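Long-range contacts in enoyl-CoA hydratase (Bacillus halodurans, PDB 3LKE), which probably hydrates the double bond of enoyl-CoA thioesters, as a crotonase-family protein whose assembly here holds three chains: residues Cys123-Ala128 with Leu182-Cys187; Ala128-Lys133 with Thr173-Leu178; Ser51-Ser56 with Val103-Ile108; Gly116-Leu121 with Phe134-His139. All coordinates share one frame; numbering follows the deposited sequence.

Interaction 1. Residues Cys123-Ala128 with Leu182-Cys187; sequences CDRRIA and LIQEIC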
loop_
_atom_site.group_PDB
_atom_site.type_symbol
_atom_site.label_atom_id
_atom_site.label_comp_id
_atom_site.label_asym_id
_atom_site.label_seq_id
_atom_site.Cartn_x
_atom_site.Cartn_y
_atom_site.Cartn_z
ATOM N N CYS A 123 15.372 -3.875 -6.144
ATOM C CA CYS A 123 15.484 -3.554 -7.571
ATOM C C CYS A 123 14.155 -3.063 -8.129
ATOM O O CYS A 123 13.086 -3.345 -7.575
ATOM C CB CYS A 123 15.924 -4.773 -8.387
ATOM S SG CYS A 123 17.607 -5.311 -8.071
ATOM N N ASP A 124 14.239 -2.330 -9.235
ATOM C CA ASP A 124 13.054 -1.815 -9.919
ATOM C C ASP A 124 12.215 -2.919 -10.543
ATOM O O ASP A 124 11.012 -2.801 -10.651
ATOM C CB ASP A 124 13.451 -0.846 -11.017
ATOM C CG ASP A 124 14.078 0.416 -10.484
ATOM O OD1 ASP A 124 13.696 0.875 -9.376
ATOM O OD2 ASP A 124 14.941 0.967 -11.189
ATOM N N ARG A 125 12.870 -3.993 -10.978
ATOM C CA ARG A 125 12.144 -5.101 -11.570
ATOM C C ARG A 125 12.925 -6.375 -11.292
ATOM O O ARG A 125 14.145 -6.366 -11.291
ATOM C CB ARG A 125 11.955 -4.887 -13.086
ATOM C CG ARG A 125 10.991 -5.866 -13.743
ATOM C CD ARG A 125 10.608 -5.411 -15.167
ATOM N NE ARG A 125 9.474 -6.158 -15.708
ATOM C CZ ARG A 125 8.203 -5.903 -15.445
ATOM N NH1 ARG A 125 7.881 -4.935 -14.586
ATOM N NH2 ARG A 125 7.246 -6.638 -16.009
ATOM N N ARG A 126 12.199 -7.437 -10.983
ATOM C CA ARG A 126 12.784 -8.743 -10.762
ATOM C C ARG A 126 12.160 -9.689 -11.763
ATOM O O ARG A 126 10.941 -9.822 -11.813
ATOM C CB ARG A 126 12.476 -9.219 -9.341
ATOM C CG ARG A 126 13.262 -8.520 -8.236
ATOM C CD ARG A 126 12.623 -7.211 -7.783
ATOM N NE ARG A 126 11.338 -7.436 -7.126
ATOM C CZ ARG A 126 10.520 -6.469 -6.709
ATOM N NH1 ARG A 126 10.848 -5.196 -6.858
ATOM N NH2 ARG A 126 9.374 -6.780 -6.129
ATOM N N ILE A 127 12.991 -10.352 -12.566
ATOM C CA ILE A 127 12.504 -11.291 -13.574
ATOM C C ILE A 127 13.110 -12.652 -13.270
ATOM O O ILE A 127 14.324 -12.751 -13.056
ATOM C CB ILE A 127 12.970 -10.874 -14.985
ATOM C CG1 ILE A 127 12.433 -9.477 -15.335
ATOM C CG2 ILE A 127 12.499 -11.899 -16.029
ATOM C CD1 ILE A 127 13.075 -8.873 -16.599
ATOM N N ALA A 128 12.283 -13.691 -13.235
ATOM C CA ALA A 128 12.776 -15.026 -12.891
ATOM C C ALA A 128 12.594 -16.023 -14.036
ATOM O O ALA A 128 11.650 -15.919 -14.826
ATOM C CB ALA A 128 12.049 -15.545 -11.650
ATOM N N LEU A 182 6.326 -10.519 -5.730
ATOM C CA LEU A 182 7.747 -10.556 -5.389
ATOM C C LEU A 182 8.605 -10.462 -6.646
ATOM O O LEU A 182 9.659 -9.842 -6.630
ATOM C CB LEU A 182 8.108 -11.806 -4.578
ATOM C CG LEU A 182 7.508 -11.873 -3.166
ATOM C CD1 LEU A 182 7.759 -13.231 -2.520
ATOM C CD2 LEU A 182 8.058 -10.744 -2.302
ATOM N N ILE A 183 8.134 -11.086 -7.729
ATOM C CA ILE A 183 8.728 -10.922 -9.052
ATOM C C ILE A 183 7.694 -10.311 -9.996
ATOM O O ILE A 183 6.486 -10.424 -9.758
ATOM C CB ILE A 183 9.183 -12.284 -9.633
ATOM C CG1 ILE A 183 10.259 -12.901 -8.743
ATOM C CG2 ILE A 183 9.683 -12.125 -11.048
ATOM C CD1 ILE A 183 11.498 -12.108 -8.649
ATOM N N GLN A 184 8.174 -9.685 -11.075
ATOM C CA GLN A 184 7.297 -8.986 -12.016
ATOM C C GLN A 184 6.929 -9.804 -13.250
ATOM O O GLN A 184 5.897 -9.554 -13.872
ATOM C CB GLN A 184 7.920 -7.650 -12.434
ATOM C CG GLN A 184 7.734 -6.543 -11.384
ATOM C CD GLN A 184 8.390 -6.878 -10.047
ATOM O OE1 GLN A 184 9.604 -7.060 -9.960
ATOM N NE2 GLN A 184 7.573 -6.964 -8.992
ATOM N N GLU A 185 7.762 -10.781 -13.588
ATOM C CA GLU A 185 7.495 -11.637 -14.740
ATOM C C GLU A 185 8.365 -12.876 -14.745
ATOM O O GLU A 185 9.407 -12.940 -14.066
ATOM C CB GLU A 185 7.680 -10.870 -16.057
ATOM C CG GLU A 185 9.044 -10.237 -16.233
ATOM C CD GLU A 185 9.181 -9.507 -17.569
ATOM O OE1 GLU A 185 9.078 -10.168 -18.630
ATOM O OE2 GLU A 185 9.411 -8.278 -17.562
ATOM N N ILE A 186 7.926 -13.859 -15.527
ATOM C CA ILE A 186 8.630 -15.121 -15.667
ATOM C C ILE A 186 9.003 -15.304 -17.129
ATOM O O ILE A 186 8.184 -15.014 -18.012
ATOM C CB ILE A 186 7.733 -16.285 -15.225
ATOM C CG1 ILE A 186 7.385 -16.152 -13.735
ATOM C CG2 ILE A 186 8.396 -17.625 -15.503
ATOM C CD1 ILE A 186 6.456 -17.228 -13.219
ATOM N N CYS A 187 10.239 -15.745 -17.373
ATOM C CA CYS A 187 10.650 -16.243 -18.685
ATOM C C CYS A 187 10.884 -17.747 -18.583
ATOM O O CYS A 187 11.369 -18.235 -17.563
ATOM C CB CYS A 187 11.905 -15.534 -19.171
ATOM S SG CYS A 187 11.647 -13.780 -19.428
#
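Arg-126 and Gln-184 meet where the glutamine's OE1 takes a backbone N-H, a worked case of side chains completing the pairing beside a parallel strand pair. Gln-184 OE1 accepts from Arg-126 N (2.8 Å) in the plane of its own carbonyl, much as a neighbouring strand's carbonyl might. The same oxygen lies over the centre of the Arg-126 guanidinium, whose edges serve other acceptors. Bends at chi2 (85°) and chi3 (66°) fold this chain back, letting NE (3.0 Å) and NH2 (3.1 Å) grip the carbonyl O of Leu-182 side-on. NH1 donates to Cys-123 O at 3.0 Å, and its strongest partner is Glu-160 of the second subunit. A leucine in place of Arg-126 would probably leave the carbonyls of Leu-182 and Cys-123 without these donors and Glu-160 of the second subunit without its positive mate.

Arg-125 reaches out extended, and its NE meets Glu-185 OE2 at 2.8 Å on the anti lone pair. Its NH2 joins that salt bridge from above the carboxylate plane. Arg-196 pairs with the same oxygen, while Gln-184 CB covers one guanidinium face. Further on, regular pairing takes over: Ala-128 N donates to Glu-185 O (3.1 Å) and Cys-187 N to Ala-128 O (2.9 Å).

Strand 125-129 lies between 103-108 and 185-187, the latter outermost in this chain's sheet. Helix 190-205 packs on Arg-125 and Ile-127, whereas helices 149-157 and 174-180 receive Leu-182, Ile-183 and Ile-186.

Interaction 2. Residues Ala128-Lys133 with Thr173-Leu178; sequences ALRRAK and TSEEAL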
loop_
_atom_site.group_PDB
_atom_site.type_symbol
_atom_site.label_atom_id
_atom_site.label_comp_id
_atom_site.label_asym_id
_atom_site.label_seq_id
_atom_site.Cartn_x
_atom_site.Cartn_y
_atom_site.Cartn_z
ATOM N N ALA A 128 12.283 -13.691 -13.235
ATOM C CA ALA A 128 12.776 -15.026 -12.891
ATOM C C ALA A 128 12.594 -16.023 -14.036
ATOM O O ALA A 128 11.650 -15.919 -14.826
ATOM C CB ALA A 128 12.049 -15.545 -11.650
ATOM N N LEU A 129 13.483 -17.008 -14.107
ATOM C CA LEU A 129 13.214 -18.176 -14.939
ATOM C C LEU A 129 12.111 -18.998 -14.260
ATOM O O LEU A 129 11.995 -18.992 -13.035
ATOM C CB LEU A 129 14.483 -19.017 -15.128
ATOM C CG LEU A 129 15.566 -18.400 -16.024
ATOM C CD1 LEU A 129 16.756 -19.349 -16.182
ATOM C CD2 LEU A 129 14.981 -18.049 -17.386
ATOM N N ARG A 130 11.301 -19.693 -15.055
ATOM C CA ARG A 130 10.247 -20.557 -14.529
ATOM C C ARG A 130 10.736 -21.504 -13.427
ATOM O O ARG A 130 10.008 -21.784 -12.470
ATOM C CB ARG A 130 9.616 -21.369 -15.668
ATOM C CG ARG A 130 8.578 -22.396 -15.225
ATOM C CD ARG A 130 7.219 -21.760 -14.995
ATOM N NE ARG A 130 6.832 -20.929 -16.129
ATOM C CZ ARG A 130 5.767 -20.136 -16.147
ATOM N NH1 ARG A 130 4.976 -20.060 -15.089
ATOM N NH2 ARG A 130 5.497 -19.414 -17.226
ATOM N N ARG A 131 11.965 -21.992 -13.557
ATOM C CA ARG A 131 12.462 -23.021 -12.650
ATOM C C ARG A 131 12.970 -22.462 -11.321
ATOM O O ARG A 131 13.306 -23.221 -10.416
ATOM C CB ARG A 131 13.557 -23.857 -13.311
ATOM C CG ARG A 131 14.767 -23.064 -13.744
ATOM C CD ARG A 131 15.831 -23.968 -14.351
ATOM N NE ARG A 131 16.947 -23.182 -14.861
ATOM C CZ ARG A 131 18.016 -22.851 -14.144
ATOM N NH1 ARG A 131 18.114 -23.252 -12.883
ATOM N NH2 ARG A 131 18.987 -22.122 -14.687
ATOM N N ALA A 132 13.031 -21.140 -11.209
ATOM C CA ALA A 132 13.463 -20.511 -9.964
ATOM C C ALA A 132 12.582 -20.938 -8.786
ATOM O O ALA A 132 11.363 -21.022 -8.907
ATOM C CB ALA A 132 13.448 -19.000 -10.106
ATOM N N LYS A 133 13.223 -21.195 -7.649
ATOM C CA LYS A 133 12.530 -21.529 -6.407
ATOM C C LYS A 133 12.964 -20.543 -5.331
ATOM O O LYS A 133 14.064 -19.993 -5.400
ATOM C CB LYS A 133 12.854 -22.959 -5.964
ATOM C CG LYS A 133 12.172 -24.056 -6.777
ATOM C CD LYS A 133 10.700 -24.168 -6.431
ATOM C CE LYS A 133 10.066 -25.425 -7.027
ATOM N NZ LYS A 133 10.109 -25.415 -8.521
ATOM N N THR A 173 7.204 -21.504 -5.673
ATOM C CA THR A 173 7.544 -21.460 -7.082
ATOM C C THR A 173 7.598 -20.040 -7.610
ATOM O O THR A 173 7.105 -19.102 -6.981
ATOM C CB THR A 173 6.484 -22.192 -7.918
ATOM O OG1 THR A 173 5.226 -21.531 -7.756
ATOM C CG2 THR A 173 6.358 -23.637 -7.477
ATOM N N SER A 174 8.167 -19.905 -8.799
ATOM C CA SER A 174 8.145 -18.647 -9.520
ATOM C C SER A 174 6.704 -18.182 -9.740
ATOM O O SER A 174 6.409 -16.992 -9.670
ATOM C CB SER A 174 8.872 -18.803 -10.861
ATOM O OG SER A 174 8.322 -19.882 -11.602
ATOM N N GLU A 175 5.806 -19.120 -10.018
ATOM C CA GLU A 175 4.405 -18.759 -10.223
ATOM C C GLU A 175 3.851 -18.083 -8.972
ATOM O O GLU A 175 3.151 -17.067 -9.061
ATOM C CB GLU A 175 3.558 -19.982 -10.580
ATOM C CG GLU A 175 3.435 -20.225 -12.077
ATOM C CD GLU A 175 2.723 -19.087 -12.798
ATOM O OE1 GLU A 175 1.666 -18.634 -12.307
ATOM O OE2 GLU A 175 3.214 -18.650 -13.863
ATOM N N GLU A 176 4.168 -18.650 -7.811
ATOM C CA GLU A 176 3.703 -18.085 -6.539
ATOM C C GLU A 176 4.364 -16.735 -6.284
ATOM O O GLU A 176 3.707 -15.790 -5.828
ATOM C CB GLU A 176 3.962 -19.047 -5.370
ATOM C CG GLU A 176 3.534 -18.513 -3.986
ATOM C CD GLU A 176 2.022 -18.387 -3.812
ATOM O OE1 GLU A 176 1.266 -18.685 -4.767
ATOM O OE2 GLU A 176 1.587 -17.987 -2.703
ATOM N N ALA A 177 5.657 -16.638 -6.584
ATOM C CA ALA A 177 6.372 -15.378 -6.395
ATOM C C ALA A 177 5.762 -14.293 -7.276
ATOM O O ALA A 177 5.613 -13.141 -6.859
ATOM C CB ALA A 177 7.876 -15.547 -6.673
ATOM N N LEU A 178 5.392 -14.669 -8.499
ATOM C CA LEU A 178 4.715 -13.754 -9.413
ATOM C C LEU A 178 3.352 -13.295 -8.878
ATOM O O LEU A 178 3.032 -12.105 -8.906
ATOM C CB LEU A 178 4.537 -14.423 -10.777
ATOM C CG LEU A 178 3.885 -13.585 -11.872
ATOM C CD1 LEU A 178 4.769 -12.394 -12.203
ATOM C CD2 LEU A 178 3.638 -14.447 -13.114
HETATM O O HOH W 1 9.391 -22.762 -9.662
#
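Arg-130 meets the start of helix 174-180 twice, through its carbonyl and through its guanidinium, illustrating how one residue can tie a turn to a helix end. Its side chain begins with CB against Ile-186. CG is anti to the backbone N (chi1 175°), and bends at the next two torsions bring CD alongside the hydroxyl of Ser-174 (CD to OG 4.0 Å). NE turns to Glu-188 in a salt bridge. At the tip, NH1 meets Glu-175 OE2 at 2.6 Å, a short and bent bond (134°) on the anti lone pair. The guanidinium and carboxylate lie nearly coplanar, 10° apart, yet CZ and NH2 stand farther off (NH2 to Glu-175 OE2 4.1 Å), so NH1 alone bonds this acid. With a methionine instead of Arg-130, Glu-175 and Glu-188 would probably be left as two acids without the positive group they share.

Leu-129 to Ala-132 form a type I turn that presents the Arg-130 carbonyl to Ser-174, whose OG donates to Arg-130 O at 2.7 Å. A water gives its hydrogens to Arg-130 O and to Ala-132 O (2.7 Å), while accepting from Lys-133 NZ (3.0 Å) and from Ser-174 N (3.2 Å). Thr-173 is the N-cap, its OG1 accepting from Glu-176 N at 3.1 Å.

The contact fastens the turn after strand 125-129 to the first turn of helix 174-180. Ile-186 of strand 185-187 touches Arg-130, Ser-174 and Glu-175, and Ile-108 of strand 103-108 packs on Ala-128 and Ala-132.

Interaction 3. Residues Ser51-Ser56 with Val103-Ile108; sequences SIILQS and VTVALI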
loop_
_atom_site.group_PDB
_atom_site.type_symbol
_atom_site.label_atom_id
_atom_site.label_comp_id
_atom_site.label_asym_id
_atom_site.label_seq_id
_atom_site.Cartn_x
_atom_site.Cartn_y
_atom_site.Cartn_z
ATOM N N SER A 51 21.225 1.580 -16.883
ATOM C CA SER A 51 20.710 0.412 -16.181
ATOM C C SER A 51 21.816 -0.368 -15.477
ATOM O O SER A 51 22.994 -0.290 -15.840
ATOM C CB SER A 51 19.994 -0.522 -17.158
ATOM O OG SER A 51 18.961 0.139 -17.855
ATOM N N ILE A 52 21.406 -1.117 -14.460
ATOM C CA ILE A 52 22.272 -2.049 -13.762
ATOM C C ILE A 52 21.527 -3.369 -13.665
ATOM O O ILE A 52 20.404 -3.419 -13.165
ATOM C CB ILE A 52 22.620 -1.551 -12.354
ATOM C CG1 ILE A 52 23.457 -0.274 -12.432
ATOM C CG2 ILE A 52 23.386 -2.616 -11.591
ATOM C CD1 ILE A 52 23.709 0.367 -11.107
ATOM N N ILE A 53 22.151 -4.434 -14.161
ATOM C CA ILE A 53 21.557 -5.762 -14.172
ATOM C C ILE A 53 22.308 -6.666 -13.198
ATOM O O ILE A 53 23.527 -6.792 -13.295
ATOM C CB ILE A 53 21.674 -6.399 -15.585
ATOM C CG1 ILE A 53 20.978 -5.523 -16.627
ATOM C CG2 ILE A 53 21.081 -7.807 -15.590
ATOM C CD1 ILE A 53 19.481 -5.414 -16.419
ATOM N N LEU A 54 21.588 -7.292 -12.264
ATOM C CA LEU A 54 22.213 -8.216 -11.309
ATOM C C LEU A 54 21.846 -9.632 -11.699
ATOM O O LEU A 54 20.677 -9.917 -11.981
ATOM C CB LEU A 54 21.753 -7.906 -9.877
ATOM C CG LEU A 54 22.245 -6.556 -9.348
ATOM C CD1 LEU A 54 21.034 -5.687 -9.015
ATOM C CD2 LEU A 54 23.126 -6.730 -8.138
ATOM N N GLN A 55 22.842 -10.517 -11.763
ATOM C CA GLN A 55 22.610 -11.869 -12.263
ATOM C C GLN A 55 23.614 -12.855 -11.667
ATOM O O GLN A 55 24.539 -12.455 -10.972
ATOM C CB GLN A 55 22.720 -11.886 -13.794
ATOM C CG GLN A 55 24.080 -11.452 -14.315
ATOM C CD GLN A 55 24.101 -11.332 -15.842
ATOM O OE1 GLN A 55 23.066 -11.436 -16.503
ATOM N NE2 GLN A 55 25.283 -11.111 -16.399
ATOM N N SER A 56 23.408 -14.139 -11.956
ATOM C CA SER A 56 24.287 -15.209 -11.504
ATOM C C SER A 56 24.851 -15.904 -12.732
ATOM O O SER A 56 24.134 -16.108 -13.719
ATOM C CB SER A 56 23.519 -16.239 -10.674
ATOM O OG SER A 56 24.349 -17.371 -10.399
ATOM N N VAL A 103 18.162 2.334 -13.771
ATOM C CA VAL A 103 17.134 1.305 -13.716
ATOM C C VAL A 103 17.810 0.021 -13.251
ATOM O O VAL A 103 18.811 -0.412 -13.829
ATOM C CB VAL A 103 16.451 1.060 -15.067
ATOM C CG1 VAL A 103 15.503 -0.114 -14.953
ATOM C CG2 VAL A 103 15.720 2.321 -15.553
ATOM N N THR A 104 17.257 -0.596 -12.214
ATOM C CA THR A 104 17.870 -1.781 -11.623
ATOM C C THR A 104 17.007 -3.026 -11.860
ATOM O O THR A 104 15.799 -3.021 -11.617
ATOM C CB THR A 104 18.117 -1.570 -10.114
ATOM O OG1 THR A 104 16.878 -1.210 -9.486
ATOM C CG2 THR A 104 19.122 -0.462 -9.907
ATOM N N VAL A 105 17.630 -4.090 -12.367
ATOM C CA VAL A 105 16.912 -5.314 -12.677
ATOM C C VAL A 105 17.675 -6.516 -12.127
ATOM O O VAL A 105 18.883 -6.621 -12.331
ATOM C CB VAL A 105 16.772 -5.487 -14.206
ATOM C CG1 VAL A 105 15.988 -6.752 -14.541
ATOM C CG2 VAL A 105 16.120 -4.257 -14.817
ATOM N N ALA A 106 16.970 -7.418 -11.446
ATOM C CA ALA A 106 17.569 -8.667 -10.984
ATOM C C ALA A 106 17.052 -9.834 -11.808
ATOM O O ALA A 106 15.854 -9.964 -12.041
ATOM C CB ALA A 106 17.282 -8.883 -9.493
ATOM N N LEU A 107 17.968 -10.674 -12.284
ATOM C CA LEU A 107 17.569 -11.832 -13.073
ATOM C C LEU A 107 17.742 -13.069 -12.209
ATOM O O LEU A 107 18.878 -13.457 -11.918
ATOM C CB LEU A 107 18.432 -11.939 -14.340
ATOM C CG LEU A 107 18.491 -10.659 -15.175
ATOM C CD1 LEU A 107 19.384 -10.843 -16.408
ATOM C CD2 LEU A 107 17.081 -10.276 -15.594
ATOM N N ILE A 108 16.626 -13.659 -11.786
ATOM C CA ILE A 108 16.662 -14.805 -10.888
ATOM C C ILE A 108 16.571 -16.085 -11.703
ATOM O O ILE A 108 15.484 -16.482 -12.110
ATOM C CB ILE A 108 15.493 -14.797 -9.883
ATOM C CG1 ILE A 108 15.304 -13.407 -9.256
ATOM C CG2 ILE A 108 15.707 -15.864 -8.818
ATOM C CD1 ILE A 108 16.535 -12.898 -8.498
HETATM O O HOH W 2 20.894 -14.739 -13.172
#
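Ser-51 to Leu-54 pair in parallel register with Val-103 to Ala-106, the strand segments only 14° apart and joined by four nearly straight backbone bonds, from Ile-52 N to Val-103 O (2.8 Å) through to Leu-107 N to Leu-54 O (2.8 Å). Beyond the last of these a water continues the ladder, accepting from Ser-56 N and donating to Leu-107 O (2.7 Å).

On the face that carries Ser-51, Ile-53, Val-103 and Val-105, branched side chains interlock. Ile-53 splits its two arms: CD1, turned back by chi2 of -65°, presses on Val-105 CB at 3.5 Å, tighter than usual, while CG2 meets Leu-107 CD1 at 3.6 Å. That same methyl of Leu-107 also lies by Gln-55 OE1 (3.7 Å); the amide nitrogen of Gln-55 instead binds Thr-18.

The pair exemplifies the parallel centre of the crotonase sheet, reached by a long connection that includes helices 68-76 and 81-98. Strand 14-19 flanks 51-56 and strand 125-129 flanks 103-108. Helix 190-205 packs on Ser-51, Val-103 and Val-105; on the other face, Ile-52 and Leu-54 meet helix 30-45.

Interaction 4. Residues Gly116-Leu121 with Phe134-His139; sequences GFNMML and FLENFH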
loop_
_atom_site.group_PDB
_atom_site.type_symbol
_atom_site.label_atom_id
_atom_site.label_comp_id
_atom_site.label_asym_id
_atom_site.label_seq_id
_atom_site.Cartn_x
_atom_site.Cartn_y
_atom_site.Cartn_z
ATOM N N GLY A 116 19.343 -14.049 -0.078
ATOM C CA GLY A 116 19.785 -14.259 -1.452
ATOM C C GLY A 116 18.755 -13.756 -2.452
ATOM O O GLY A 116 19.085 -13.306 -3.566
ATOM N N PHE A 117 17.487 -13.840 -2.064
ATOM C CA PHE A 117 16.431 -13.238 -2.857
ATOM C C PHE A 117 16.102 -11.842 -2.344
ATOM O O PHE A 117 15.971 -10.903 -3.124
ATOM C CB PHE A 117 15.157 -14.088 -2.839
ATOM C CG PHE A 117 14.015 -13.453 -3.581
ATOM C CD1 PHE A 117 14.136 -13.163 -4.929
ATOM C CD2 PHE A 117 12.848 -13.106 -2.929
ATOM C CE1 PHE A 117 13.102 -12.578 -5.630
ATOM C CE2 PHE A 117 11.799 -12.517 -3.623
ATOM C CZ PHE A 117 11.931 -12.246 -4.976
ATOM N N ASN A 118 15.991 -11.704 -1.023
ATOM C CA ASN A 118 15.425 -10.476 -0.456
ATOM C C ASN A 118 16.187 -9.200 -0.789
ATOM O O ASN A 118 15.566 -8.147 -0.975
ATOM C CB ASN A 118 15.227 -10.624 1.055
ATOM C CG ASN A 118 14.274 -11.750 1.389
ATOM O OD1 ASN A 118 13.388 -12.054 0.604
ATOM N ND2 ASN A 118 14.437 -12.365 2.562
ATOM N N MET A 119 17.514 -9.289 -0.875
ATOM C CA MET A 119 18.320 -8.139 -1.325
ATOM C C MET A 119 17.816 -7.600 -2.668
ATOM O O MET A 119 17.782 -6.387 -2.890
ATOM C CB MET A 119 19.819 -8.473 -1.384
ATOM C CG MET A 119 20.497 -8.454 -0.008
ATOM S SD MET A 119 22.313 -8.348 -0.059
ATOM C CE MET A 119 22.544 -7.968 -1.835
ATOM N N MET A 120 17.387 -8.500 -3.546
ATOM C CA MET A 120 16.969 -8.084 -4.880
ATOM C C MET A 120 15.604 -7.396 -4.886
ATOM O O MET A 120 15.198 -6.836 -5.897
ATOM C CB MET A 120 16.999 -9.253 -5.874
ATOM C CG MET A 120 18.392 -9.901 -6.040
ATOM S SD MET A 120 19.698 -8.761 -6.598
ATOM C CE MET A 120 20.655 -8.575 -5.118
ATOM N N LEU A 121 14.891 -7.438 -3.755
ATOM C CA LEU A 121 13.614 -6.739 -3.663
ATOM C C LEU A 121 13.789 -5.227 -3.740
ATOM O O LEU A 121 12.818 -4.495 -3.971
ATOM C CB LEU A 121 12.870 -7.146 -2.390
ATOM C CG LEU A 121 12.436 -8.607 -2.362
ATOM C CD1 LEU A 121 11.816 -8.941 -0.995
ATOM C CD2 LEU A 121 11.430 -8.872 -3.476
ATOM N N PHE A 134 12.101 -20.349 -4.335
ATOM C CA PHE A 134 12.260 -19.296 -3.339
ATOM C C PHE A 134 11.941 -19.835 -1.955
ATOM O O PHE A 134 11.145 -20.759 -1.818
ATOM C CB PHE A 134 11.296 -18.145 -3.662
ATOM C CG PHE A 134 11.491 -17.565 -5.035
ATOM C CD1 PHE A 134 12.333 -16.484 -5.221
ATOM C CD2 PHE A 134 10.831 -18.101 -6.132
ATOM C CE1 PHE A 134 12.518 -15.935 -6.480
ATOM C CE2 PHE A 134 11.016 -17.563 -7.392
ATOM C CZ PHE A 134 11.865 -16.472 -7.560
ATOM N N LEU A 135 12.564 -19.251 -0.937
ATOM C CA LEU A 135 12.378 -19.697 0.440
ATOM C C LEU A 135 12.596 -18.554 1.433
ATOM O O LEU A 135 13.538 -17.788 1.304
ATOM C CB LEU A 135 13.341 -20.854 0.747
ATOM C CG LEU A 135 13.291 -21.481 2.149
ATOM C CD1 LEU A 135 11.951 -22.157 2.382
ATOM C CD2 LEU A 135 14.443 -22.480 2.320
ATOM N N GLU A 136 11.702 -18.444 2.413
ATOM C CA GLU A 136 11.856 -17.517 3.530
ATOM C C GLU A 136 11.743 -18.368 4.789
ATOM O O GLU A 136 10.649 -18.796 5.149
ATOM C CB GLU A 136 10.737 -16.478 3.515
ATOM C CG GLU A 136 10.606 -15.763 2.188
ATOM C CD GLU A 136 11.664 -14.703 1.992
ATOM O OE1 GLU A 136 12.502 -14.514 2.903
ATOM O OE2 GLU A 136 11.653 -14.046 0.929
ATOM N N ASN A 137 12.864 -18.634 5.442
ATOM C CA ASN A 137 12.879 -19.665 6.466
ATOM C C ASN A 137 13.159 -19.147 7.867
ATOM O O ASN A 137 13.561 -19.908 8.746
ATOM C CB ASN A 137 13.889 -20.750 6.104
ATOM C CG ASN A 137 13.534 -22.096 6.695
ATOM O OD1 ASN A 137 12.357 -22.431 6.853
ATOM N ND2 ASN A 137 14.559 -22.888 7.009
ATOM N N PHE A 138 12.946 -17.853 8.063
ATOM C CA PHE A 138 13.243 -17.208 9.339
ATOM C C PHE A 138 12.497 -17.847 10.517
ATOM O O PHE A 138 13.049 -17.955 11.611
ATOM C CB PHE A 138 12.889 -15.720 9.296
ATOM C CG PHE A 138 13.559 -14.955 8.189
ATOM C CD1 PHE A 138 14.883 -14.555 8.303
ATOM C CD2 PHE A 138 12.853 -14.608 7.043
ATOM C CE1 PHE A 138 15.494 -13.844 7.296
ATOM C CE2 PHE A 138 13.473 -13.900 6.008
ATOM C CZ PHE A 138 14.787 -13.512 6.145
ATOM N N HIS A 139 11.245 -18.248 10.294
ATOM C CA HIS A 139 10.383 -18.749 11.383
ATOM C C HIS A 139 10.987 -19.994 12.044
ATOM O O HIS A 139 11.114 -20.068 13.268
ATOM C CB HIS A 139 8.982 -19.057 10.849
ATOM C CG HIS A 139 7.991 -19.464 11.901
ATOM N ND1 HIS A 139 7.508 -18.591 12.852
ATOM C CD2 HIS A 139 7.363 -20.644 12.122
ATOM C CE1 HIS A 139 6.634 -19.220 13.622
ATOM N NE2 HIS A 139 6.527 -20.467 13.198
#
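The Phe-117 ring offers one face to Phe-134, whose CD1 sits 3.7 Å above the ring plane and over its centre, and near its edge stands Glu-136 OE2. The two rings make a T-shaped pair, with the edge of Phe-134 toward the face of Phe-117, centroids 4.8 Å apart and planes at 72°. With chi1 at 176°, the Phe-117 ring swings out beside its own carbonyl carbon, from helix 115-118 toward strand 133-135. Since the helix after the glycine-rich turn usually borders the active site in crotonases, this pair may lie close to the pocket.

Beside the rings a second set of flat groups meets edge on. The Asn-118 amide and Glu-136 carboxylate come from opposite directions and lie in nearly one plane, 2° apart. Asn-118 ND2 donates to the syn lone pair of Glu-136 OE1 at 2.9 Å, and Asn-118 OD1 lies 2.7 Å from Glu-136 OE2. The same ND2 touches the edge of the Phe-138 ring, 3.8 Å from CZ.

All five residues are buried: here a carboxylate inside the protein is met in plane by an amide, with aromatic rings flanking both. The bond from ND2 to OE1 is likely to fix how the two flat groups are turned against each other.

Overall arrangement
Interactions 1 and 3 pair strands of one sheet, and interaction 2 starts from it, tying the turn beyond strand 125-129 to helix 174-180. Their chemistry varies with their place in the fold. Backbone bonds and aliphatic packing prevail in 3, the buried parallel centre; in 1, also buried but at the edge strand of this chain, arginines and acids appear where the second subunit approaches; in 2, only partly buried, a serine hydroxyl, a water and a salt bridge do the work. Interaction 4, also buried, joins helix 115-118 to strand 133-135 of the second, smaller sheet. Ala-128 belongs to both 1 and 2, and Phe-134 connects 4 with 2 and 3 by touching Ser-174, Ala-177 and Ile-108.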